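PDB 3TR4: inorganic pyrophosphatase from Coxiella burnetii, which probably catalyses the magnesium-dependent hydrolysis of inorganic pyrophosphate to two phosphate ions, working as a cytoplasmic homohexamer. Local coordinates for residues 90-95 with 108-113; 14-19 with 86-91; 51-56 with 137-142; 18-23 with 59-64. All coordinates share one frame; numbering follows the deposited sequence.

Contact 1: 90-95 with 108-113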
# COMPACT_ATOMS: atom_id res chain seq x y z
N ARG B 90 23.72 3.60 15.10
CA ARG B 90 24.51 4.37 16.04
C ARG B 90 23.56 5.22 16.87
O ARG B 90 22.60 5.78 16.34
CB ARG B 90 25.53 5.25 15.31
CG ARG B 90 24.92 6.11 14.21
CD ARG B 90 25.99 6.85 13.41
NE ARG B 90 25.40 7.69 12.37
CZ ARG B 90 24.99 8.94 12.56
NH1 ARG B 90 25.11 9.50 13.76
NH2 ARG B 90 24.46 9.62 11.56
N ALA B 91 23.81 5.32 18.17
CA ALA B 91 22.90 6.02 19.08
C ALA B 91 23.04 7.55 19.05
O ALA B 91 24.13 8.08 18.84
CB ALA B 91 23.06 5.51 20.50
N LEU B 92 21.92 8.23 19.26
CA LEU B 92 21.90 9.68 19.37
C LEU B 92 21.57 10.07 20.81
O LEU B 92 21.99 11.12 21.30
CB LEU B 92 20.84 10.27 18.45
CG LEU B 92 21.03 10.08 16.95
CD1 LEU B 92 19.86 10.70 16.20
CD2 LEU B 92 22.35 10.70 16.49
N GLY B 93 20.79 9.22 21.47
CA GLY B 93 20.33 9.52 22.81
C GLY B 93 19.40 8.43 23.30
O GLY B 93 19.34 7.35 22.72
N ILE B 94 18.68 8.73 24.37
CA ILE B 94 17.78 7.74 24.95
C ILE B 94 16.52 8.40 25.48
O ILE B 94 16.56 9.49 26.05
CB ILE B 94 18.49 6.93 26.06
CG1 ILE B 94 17.55 5.89 26.68
CG2 ILE B 94 19.07 7.86 27.13
CD1 ILE B 94 18.25 4.92 27.61
N MSE B 95 15.38 7.75 25.26
CA MSE B 95 14.12 8.23 25.79
C MSE B 95 13.83 7.53 27.11
O MSE B 95 13.62 6.32 27.14
CB MSE B 95 12.99 7.96 24.79
CG MSE B 95 11.68 8.64 25.15
SE MSE B 95 10.22 8.02 24.02
CE MSE B 95 10.02 6.23 24.78
N LEU B 108 17.48 5.89 21.16
CA LEU B 108 17.17 6.44 19.85
C LEU B 108 18.41 6.35 18.97
O LEU B 108 19.50 6.77 19.37
CB LEU B 108 16.71 7.89 19.96
CG LEU B 108 16.25 8.54 18.65
CD1 LEU B 108 15.00 7.86 18.12
CD2 LEU B 108 16.01 10.03 18.83
N ALA B 109 18.26 5.81 17.76
CA ALA B 109 19.40 5.59 16.88
C ALA B 109 19.10 5.92 15.42
O ALA B 109 17.95 6.11 15.04
CB ALA B 109 19.89 4.14 17.00
N VAL B 110 20.17 5.99 14.63
CA VAL B 110 20.09 6.16 13.18
C VAL B 110 21.03 5.14 12.55
O VAL B 110 21.91 4.61 13.23
CB VAL B 110 20.50 7.58 12.74
CG1 VAL B 110 19.40 8.59 13.08
CG2 VAL B 110 21.82 7.97 13.38
N PRO B 111 20.87 4.86 11.24
CA PRO B 111 21.78 3.87 10.64
C PRO B 111 23.22 4.39 10.67
O PRO B 111 23.42 5.60 10.72
CB PRO B 111 21.29 3.79 9.19
CG PRO B 111 19.88 4.31 9.22
CD PRO B 111 19.89 5.37 10.27
N VAL B 112 24.19 3.48 10.66
CA VAL B 112 25.59 3.90 10.54
C VAL B 112 25.75 4.69 9.24
O VAL B 112 24.96 4.52 8.31
CB VAL B 112 26.57 2.71 10.57
CG1 VAL B 112 26.54 2.03 11.93
CG2 VAL B 112 26.25 1.72 9.46
N VAL B 113 26.76 5.54 9.18
CA VAL B 113 26.95 6.41 8.01
C VAL B 113 27.04 5.62 6.70
O VAL B 113 26.46 6.00 5.69
CB VAL B 113 28.19 7.30 8.17
CG1 VAL B 113 28.43 8.10 6.90
CG2 VAL B 113 28.03 8.23 9.37
O HOH W 1 23.93 7.97 9.17

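Contact 2: 14-19 with 86-91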
# COMPACT_ATOMS: atom_id res chain seq x y z
N ILE B 14 28.38 1.70 21.05
CA ILE B 14 27.28 2.65 20.96
C ILE B 14 27.22 3.36 19.60
O ILE B 14 26.18 3.91 19.23
CB ILE B 14 27.36 3.70 22.09
CG1 ILE B 14 25.99 4.36 22.31
CG2 ILE B 14 28.44 4.73 21.80
CD1 ILE B 14 24.89 3.38 22.71
N ASP B 15 28.33 3.35 18.87
CA ASP B 15 28.39 3.98 17.55
C ASP B 15 28.23 2.97 16.42
O ASP B 15 28.27 3.33 15.25
CB ASP B 15 29.71 4.72 17.37
CG ASP B 15 29.76 6.02 18.14
OD1 ASP B 15 30.52 6.09 19.13
OD2 ASP B 15 29.04 6.97 17.77
N ASP B 16 28.05 1.71 16.78
CA ASP B 16 27.91 0.66 15.78
C ASP B 16 27.43 -0.63 16.43
O ASP B 16 28.22 -1.54 16.69
CB ASP B 16 29.25 0.42 15.07
CG ASP B 16 29.18 -0.71 14.07
OD1 ASP B 16 28.06 -1.10 13.67
OD2 ASP B 16 30.25 -1.22 13.67
N PHE B 17 26.13 -0.71 16.68
CA PHE B 17 25.57 -1.91 17.28
C PHE B 17 24.43 -2.49 16.44
O PHE B 17 23.93 -1.85 15.52
CB PHE B 17 25.15 -1.66 18.74
CG PHE B 17 24.08 -0.62 18.92
CD1 PHE B 17 24.41 0.73 19.02
CD2 PHE B 17 22.74 -0.98 19.03
CE1 PHE B 17 23.43 1.69 19.21
CE2 PHE B 17 21.76 -0.03 19.22
CZ PHE B 17 22.10 1.31 19.31
N ASN B 18 24.05 -3.73 16.76
CA ASN B 18 23.03 -4.43 15.99
C ASN B 18 21.63 -4.22 16.52
O ASN B 18 21.40 -4.16 17.73
CB ASN B 18 23.35 -5.93 15.95
CG ASN B 18 24.61 -6.23 15.16
OD1 ASN B 18 24.95 -5.51 14.22
ND2 ASN B 18 25.30 -7.31 15.52
N VAL B 19 20.68 -4.11 15.60
CA VAL B 19 19.27 -4.02 15.97
C VAL B 19 18.46 -4.93 15.07
O VAL B 19 18.63 -4.93 13.85
CB VAL B 19 18.74 -2.58 15.86
CG1 VAL B 19 17.23 -2.56 15.99
CG2 VAL B 19 19.38 -1.70 16.94
N LEU B 86 17.88 -7.31 10.31
CA LEU B 86 18.92 -6.80 11.20
C LEU B 86 19.61 -5.61 10.54
O LEU B 86 19.82 -5.60 9.33
CB LEU B 86 19.93 -7.90 11.52
CG LEU B 86 20.96 -7.63 12.62
CD1 LEU B 86 21.50 -8.93 13.19
CD2 LEU B 86 22.09 -6.74 12.12
N MSE B 87 19.96 -4.61 11.33
CA MSE B 87 20.66 -3.44 10.81
C MSE B 87 21.67 -2.89 11.81
O MSE B 87 21.53 -3.08 13.02
CB MSE B 87 19.67 -2.36 10.37
CG MSE B 87 18.79 -1.82 11.48
SE MSE B 87 17.43 -0.59 10.78
CE MSE B 87 18.62 0.71 9.94
N ARG B 88 22.69 -2.21 11.29
CA ARG B 88 23.72 -1.62 12.13
C ARG B 88 23.42 -0.15 12.34
O ARG B 88 23.25 0.60 11.38
CB ARG B 88 25.09 -1.81 11.49
CG ARG B 88 25.51 -3.28 11.38
CD ARG B 88 26.80 -3.46 10.60
NE ARG B 88 27.87 -2.62 11.12
CZ ARG B 88 28.58 -1.77 10.38
NH1 ARG B 88 28.33 -1.66 9.09
NH2 ARG B 88 29.54 -1.05 10.94
N VAL B 89 23.36 0.27 13.60
CA VAL B 89 22.94 1.62 13.94
C VAL B 89 23.91 2.30 14.91
O VAL B 89 24.80 1.66 15.47
CB VAL B 89 21.52 1.64 14.56
CG1 VAL B 89 20.52 0.99 13.61
CG2 VAL B 89 21.51 0.92 15.90
N ARG B 90 23.72 3.60 15.10
CA ARG B 90 24.51 4.37 16.04
C ARG B 90 23.56 5.22 16.87
O ARG B 90 22.60 5.78 16.34
CB ARG B 90 25.53 5.25 15.31
CG ARG B 90 24.92 6.11 14.21
CD ARG B 90 25.99 6.85 13.41
NE ARG B 90 25.40 7.69 12.37
CZ ARG B 90 24.99 8.94 12.56
NH1 ARG B 90 25.11 9.50 13.76
NH2 ARG B 90 24.46 9.62 11.56
N ALA B 91 23.81 5.32 18.17
CA ALA B 91 22.90 6.02 19.08
C ALA B 91 23.04 7.55 19.05
O ALA B 91 24.13 8.08 18.84
CB ALA B 91 23.06 5.51 20.50

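Contact 3: 51-56 with 137-142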
# COMPACT_ATOMS: atom_id res chain seq x y z
N MSE B 51 -3.38 4.59 16.02
CA MSE B 51 -2.08 5.25 16.01
C MSE B 51 -1.06 4.38 15.28
O MSE B 51 -1.21 3.17 15.20
CB MSE B 51 -1.58 5.50 17.43
CG MSE B 51 -2.57 6.23 18.32
SE MSE B 51 -1.99 6.31 20.18
CE MSE B 51 -0.60 7.68 20.03
N ARG B 52 -0.01 5.02 14.78
CA ARG B 52 1.05 4.30 14.09
C ARG B 52 2.41 4.68 14.66
O ARG B 52 2.61 5.82 15.09
CB ARG B 52 1.02 4.59 12.60
CG ARG B 52 -0.34 4.36 11.95
CD ARG B 52 -0.74 2.89 11.97
NE ARG B 52 -1.94 2.67 11.17
CZ ARG B 52 -3.18 2.70 11.66
NH1 ARG B 52 -3.38 2.91 12.95
NH2 ARG B 52 -4.21 2.50 10.86
N TYR B 53 3.34 3.73 14.68
CA TYR B 53 4.68 4.00 15.17
C TYR B 53 5.33 5.14 14.38
O TYR B 53 5.27 5.16 13.15
CB TYR B 53 5.53 2.74 15.11
CG TYR B 53 5.39 1.88 16.34
CD1 TYR B 53 4.18 1.26 16.63
CD2 TYR B 53 6.45 1.69 17.20
CE1 TYR B 53 4.04 0.48 17.75
CE2 TYR B 53 6.32 0.90 18.33
CZ TYR B 53 5.11 0.30 18.60
OH TYR B 53 4.96 -0.48 19.72
N PRO B 54 5.93 6.09 15.09
CA PRO B 54 6.55 7.27 14.49
C PRO B 54 7.95 6.99 13.97
O PRO B 54 8.60 7.89 13.44
CB PRO B 54 6.61 8.25 15.65
CG PRO B 54 6.83 7.36 16.83
CD PRO B 54 6.00 6.13 16.56
N CYS B 55 8.42 5.76 14.15
CA CYS B 55 9.74 5.35 13.69
C CYS B 55 9.83 3.84 13.77
O CYS B 55 8.91 3.20 14.27
CB CYS B 55 10.83 5.99 14.55
SG CYS B 55 10.70 5.63 16.32
N ASN B 56 10.92 3.26 13.28
CA ASN B 56 11.10 1.82 13.41
C ASN B 56 11.42 1.46 14.85
O ASN B 56 11.94 2.29 15.60
CB ASN B 56 12.21 1.29 12.49
CG ASN B 56 12.06 1.76 11.06
OD1 ASN B 56 11.24 1.24 10.30
ND2 ASN B 56 12.86 2.74 10.68
N SER B 137 7.62 11.05 21.74
CA SER B 137 7.29 11.02 23.16
C SER B 137 5.78 10.90 23.36
O SER B 137 5.31 10.12 24.19
CB SER B 137 7.80 12.27 23.86
OG SER B 137 9.19 12.44 23.63
N HIS B 138 5.03 11.69 22.60
CA HIS B 138 3.58 11.65 22.67
C HIS B 138 3.06 10.24 22.39
O HIS B 138 2.21 9.73 23.11
CB HIS B 138 2.97 12.64 21.68
CG HIS B 138 1.48 12.63 21.65
ND1 HIS B 138 0.75 12.08 20.62
CD2 HIS B 138 0.57 13.10 22.54
CE1 HIS B 138 -0.54 12.22 20.86
NE2 HIS B 138 -0.68 12.83 22.03
N PHE B 139 3.58 9.62 21.33
CA PHE B 139 3.18 8.26 20.99
C PHE B 139 3.36 7.28 22.15
O PHE B 139 2.46 6.53 22.48
CB PHE B 139 3.93 7.74 19.76
CG PHE B 139 3.63 6.30 19.43
CD1 PHE B 139 4.44 5.28 19.92
CD2 PHE B 139 2.53 5.96 18.66
CE1 PHE B 139 4.16 3.96 19.63
CE2 PHE B 139 2.25 4.64 18.36
CZ PHE B 139 3.06 3.63 18.86
N PHE B 140 4.54 7.29 22.77
CA PHE B 140 4.80 6.32 23.82
C PHE B 140 4.06 6.61 25.12
O PHE B 140 3.86 5.73 25.94
CB PHE B 140 6.30 6.12 24.02
CG PHE B 140 6.94 5.29 22.95
CD1 PHE B 140 6.77 3.91 22.93
CD2 PHE B 140 7.66 5.88 21.93
CE1 PHE B 140 7.33 3.14 21.93
CE2 PHE B 140 8.23 5.12 20.93
CZ PHE B 140 8.06 3.74 20.93
N GLU B 141 3.63 7.86 25.28
CA GLU B 141 2.80 8.22 26.42
C GLU B 141 1.36 7.76 26.23
O GLU B 141 0.66 7.51 27.21
CB GLU B 141 2.84 9.73 26.64
CG GLU B 141 4.21 10.27 27.01
CD GLU B 141 4.14 11.31 28.10
OE1 GLU B 141 4.16 10.93 29.29
OE2 GLU B 141 4.06 12.51 27.77
N ARG B 142 0.91 7.66 24.98
CA ARG B 142 -0.50 7.45 24.71
C ARG B 142 -0.86 6.10 24.09
O ARG B 142 -2.04 5.73 24.05
CB ARG B 142 -1.04 8.58 23.81
CG ARG B 142 -1.00 9.96 24.44
CD ARG B 142 -1.66 9.96 25.82
NE ARG B 142 -2.32 11.23 26.11
CZ ARG B 142 -1.68 12.37 26.34
NH1 ARG B 142 -0.36 12.42 26.31
NH2 ARG B 142 -2.38 13.47 26.60

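Contact 4: 18-23 with 59-64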
# COMPACT_ATOMS: atom_id res chain seq x y z
N ASN B 18 24.05 -3.73 16.76
CA ASN B 18 23.03 -4.43 15.99
C ASN B 18 21.63 -4.22 16.52
O ASN B 18 21.40 -4.16 17.73
CB ASN B 18 23.35 -5.93 15.95
CG ASN B 18 24.61 -6.23 15.16
OD1 ASN B 18 24.95 -5.51 14.22
ND2 ASN B 18 25.30 -7.31 15.52
N VAL B 19 20.68 -4.11 15.60
CA VAL B 19 19.27 -4.02 15.97
C VAL B 19 18.46 -4.93 15.07
O VAL B 19 18.63 -4.93 13.85
CB VAL B 19 18.74 -2.58 15.86
CG1 VAL B 19 17.23 -2.56 15.99
CG2 VAL B 19 19.38 -1.70 16.94
N ILE B 20 17.60 -5.74 15.67
CA ILE B 20 16.64 -6.52 14.91
C ILE B 20 15.30 -5.79 14.94
O ILE B 20 14.74 -5.54 16.01
CB ILE B 20 16.48 -7.94 15.48
CG1 ILE B 20 17.79 -8.72 15.29
CG2 ILE B 20 15.33 -8.66 14.78
CD1 ILE B 20 17.80 -10.09 15.95
N ILE B 21 14.82 -5.42 13.76
CA ILE B 21 13.60 -4.63 13.67
C ILE B 21 12.37 -5.52 13.88
O ILE B 21 12.29 -6.61 13.33
CB ILE B 21 13.50 -3.91 12.31
CG1 ILE B 21 14.64 -2.89 12.18
CG2 ILE B 21 12.16 -3.22 12.16
CD1 ILE B 21 14.59 -1.77 13.20
N GLU B 22 11.44 -5.04 14.69
CA GLU B 22 10.23 -5.79 14.99
C GLU B 22 8.99 -5.08 14.44
O GLU B 22 8.02 -5.73 14.05
CB GLU B 22 10.11 -6.02 16.50
CG GLU B 22 11.14 -7.01 17.05
CD GLU B 22 11.12 -7.11 18.57
OE1 GLU B 22 10.98 -6.06 19.24
OE2 GLU B 22 11.24 -8.23 19.10
N ILE B 23 9.03 -3.75 14.41
CA ILE B 23 7.91 -2.95 13.94
C ILE B 23 8.43 -1.83 13.04
O ILE B 23 9.28 -1.05 13.46
CB ILE B 23 7.17 -2.29 15.12
CG1 ILE B 23 6.79 -3.33 16.17
CG2 ILE B 23 5.95 -1.52 14.62
CD1 ILE B 23 6.24 -2.72 17.43
N PHE B 59 15.13 -4.23 18.92
CA PHE B 59 15.90 -4.52 20.12
C PHE B 59 17.34 -4.86 19.75
O PHE B 59 17.63 -5.20 18.60
CB PHE B 59 15.27 -5.68 20.89
CG PHE B 59 15.33 -6.99 20.16
CD1 PHE B 59 14.34 -7.35 19.26
CD2 PHE B 59 16.39 -7.87 20.37
CE1 PHE B 59 14.40 -8.56 18.59
CE2 PHE B 59 16.45 -9.07 19.70
CZ PHE B 59 15.46 -9.42 18.81
N VAL B 60 18.23 -4.76 20.73
CA VAL B 60 19.62 -5.18 20.56
C VAL B 60 19.76 -6.62 21.04
O VAL B 60 19.52 -6.90 22.21
CB VAL B 60 20.58 -4.30 21.38
CG1 VAL B 60 22.04 -4.64 21.06
CG2 VAL B 60 20.30 -2.83 21.12
N PRO B 61 20.17 -7.53 20.15
CA PRO B 61 20.36 -8.93 20.54
C PRO B 61 21.50 -9.04 21.54
O PRO B 61 22.39 -8.19 21.53
CB PRO B 61 20.76 -9.62 19.23
CG PRO B 61 20.52 -8.63 18.15
CD PRO B 61 20.60 -7.28 18.77
N SER B 62 21.48 -10.08 22.38
CA SER B 62 22.53 -10.28 23.38
C SER B 62 22.60 -9.15 24.40
O SER B 62 23.68 -8.77 24.86
CB SER B 62 23.89 -10.49 22.72
OG SER B 62 23.94 -11.74 22.06
N THR B 63 21.44 -8.60 24.75
CA THR B 63 21.34 -7.61 25.81
C THR B 63 20.15 -7.94 26.69
O THR B 63 19.25 -8.67 26.28
CB THR B 63 21.17 -6.18 25.26
OG1 THR B 63 19.88 -6.06 24.64
CG2 THR B 63 22.26 -5.86 24.26
N LEU B 64 20.14 -7.38 27.90
CA LEU B 64 19.07 -7.64 28.85
C LEU B 64 18.73 -6.36 29.61
O LEU B 64 19.54 -5.85 30.38
CB LEU B 64 19.49 -8.74 29.82
CG LEU B 64 18.48 -9.11 30.92
CD1 LEU B 64 17.18 -9.60 30.30
CD2 LEU B 64 19.07 -10.15 31.85

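Contact 1: 90-95 with 108-113
A classic beta bulge interrupts the antiparallel pairing here: Leu92 and Gly93 both face Leu108, whose carbonyl oxygen takes a nearly straight bond from Leu92 N (2.8 Å) and a weak, longer one from Gly93 N (3.5 Å). Beyond the bulge Gly93 O accepts from Leu108 N. Before it, Arg90 and Val110 form a hydrogen-bonded pair, Arg90 N to Val110 O and Val110 N to Arg90 O, and Ala91 lies across from Ala109 in a non-hydrogen-bonded pair whose CA atoms are 4.2 Å apart.

The Arg90 side chain leaves its backbone with CG between N and the carbonyl carbon (chi1 52°) and then runs extended to NE, which brings the guanidinium back over Val110. CG2 of Val110 lies under the centre of that flat group, 3.4 Å from CZ. NE makes a weak bond to Pro111 O (3.3 Å), and a water in the guanidinium plane links NH2 to the same oxygen, so Pro111 O is approached both directly and through solvent. NH1 binds Ile122 O, which, with a weak hydrogen bond from NH2 to Tyr119 O, pins the buried charge to backbone carbonyls. Leu92, pointing toward the partner strand, brings CD1 to 3.8 Å from Val110 CG1, the two side chains crossing at about a right angle. Strands 86-99 and 106-111 thus form a bulged beta hairpin of the distorted, OB-like beta-barrel of soluble (family I) pyrophosphatases.

Contact 2: 14-19 with 86-91
A chi1 of 62° folds the Phe17 ring back over its own backbone and across segment 86-91, and CG2 of Val89 takes the corresponding place on its own residue to meet it. That methyl lies over one face of the ring, 3.6 Å from the centroid, a CH-pi contact displaced toward the rim; it also touches CG2 of Val19 at 3.5 Å. At the Phe17 ring edge is Ala91 N, which itself donates to Ile14 O almost straight (174°), while Ala91 CB packs against Ile14 CD1.

Asp16 and Arg88 form a salt bridge where strand 16-23 begins. Arg88 NH2 reaches Asp16 OD2 at 2.8 Å; the oxygen lies in the guanidinium plane, yet the nitrogen stands above the carboxylate plane, the two planes being 72° apart. Arg88 NE adds a weak bond to OD1. Phe17 with Val89 and Val19 with Met87 are hydrogen-bonded antiparallel pairs, and the non-hydrogen-bonded pair Asn18-Arg88 between them turns its side chains to the opposite face.

Strand 16-23 thereby flanks strand 86-99; Val73 of strand 72-75 touches Phe17 and Val19, and helix 160-175 covers Ile14 and brings Phe167 to the Phe17 ring.

Contact 3: 51-56 with 137-142
An irregular segment, 51-56, runs past the C-terminal turns of helix 130-142, and no hydrogen bond joins the two; their nearest CA atoms, those of Tyr53 and Phe139, are 7.4 Å apart. This is a loop-on-helix contact of the pyrophosphatase fold, in which the run leading into strand 56-59 is held to the helix by an aromatic cluster.

Phe139 carries it. With CG anti to the backbone N (chi1 175°), its ring leaves the helix toward the loop and presents an edge to the face of Tyr53. The pair is edge-to-face but tilted, with planes at 57° and centroids 4.6 Å apart; CZ of Phe139 comes to 3.4 Å from CD1 of Tyr53, over the rim of the tyrosine ring. Pro54 CD, beside Tyr53 CA, lies over one face of Phe139, 3.9 Å from the ring centroid in a CH-pi contact. Phe140, the next helix residue, brings CZ to CE2 of Tyr53.

The cluster adjoins the active-site region: Tyr53 is near Tyr57, and both phenylalanines meet the ring of Tyr143; Tyr57 and Tyr143 are both predicted to bind substrate. Ser50 of a neighbouring subunit hydrogen-bonds through OG to Arg52 O and packs on Phe139. Near the end of the helix, beside the subunit interface, selenomethionine Met51 bends at its last torsion (chi3 75°), placing CE 3.8 Å from Phe139 CD2 and 3.9 Å from Arg142 CB.

Contact 4: 18-23 with 59-64
Phe59 and Ile20 lie side by side and point the same way from a hydrogen-bonded antiparallel pair, while Glu22 comes across the phenylalanine at about a right angle. With chi1 at 66°, the ring of Phe59 swings toward strand 18-23. Ile20 meets it with CB off-centre from the ring, in a loose CH-pi contact, and with CD1, 3.8 Å from CZ. The same CD1 touches CG of Pro61 at 3.8 Å, so the isoleucine tip sits against both phenylalanine and proline.

Glu22 approaches with an extended chain beyond CG. Its CG lies at the ring edge, in plane, and OE2 comes 3.2 Å from CE1 of Phe59 from an oblique direction, the carboxylate and ring planes being 57° apart. OE2 accepts a hydrogen bond from Tyr34 N of strand 30-35, which fixes where the carboxylate rests beside the ring. Glu22 also approaches Tyr57 and Lys31, both predicted to bind substrate, and the side chain of Phe59 is about 8 Å from the bound manganese ion.

In the pyrophosphatase barrel strands 16-23 and 56-59 run out of pairing here: Ile20 N donates to Phe59 O (3.0 Å) and Phe59 N to Ile20 O. Just beyond, Glu22 and Ile23 both face Tyr57 in a classic beta bulge. Thr63 OG1 closes back on Val60 O at 2.6 Å. Where the chain leaves the sheet after Phe59, the buried Asn18 O finds no hydrogen-bond partner; its neighbours here are Val60 CA, in a CA-H...O contact, and Val60 CG1 and Pro61 CD, each at 3.4 Å.

From the N terminus, residues 14-23 enter two contacts. Contact 4 closes the shorter loop, joining 18-23 to 59-64, and contact 2 closes a longer one from 14-19 to 86-91; they share Asn18 and Val19. Segment 51-56 lies inside both loops, yet its partner, 137-142, lies far beyond, so contact 3 crosses contacts 2 and 4. Contact 1, the hairpin, begins on the residues where contact 2 ends, sharing Arg90 and Ala91, and is nested within the loop of contact 3. Contacts 1, 2 and 4 tie together the curled sheet; contact 3 fastens helix 130-142 to it, meeting contact 1 through Met95 and Phe140 and contact 4 through Tyr53 and Ile23.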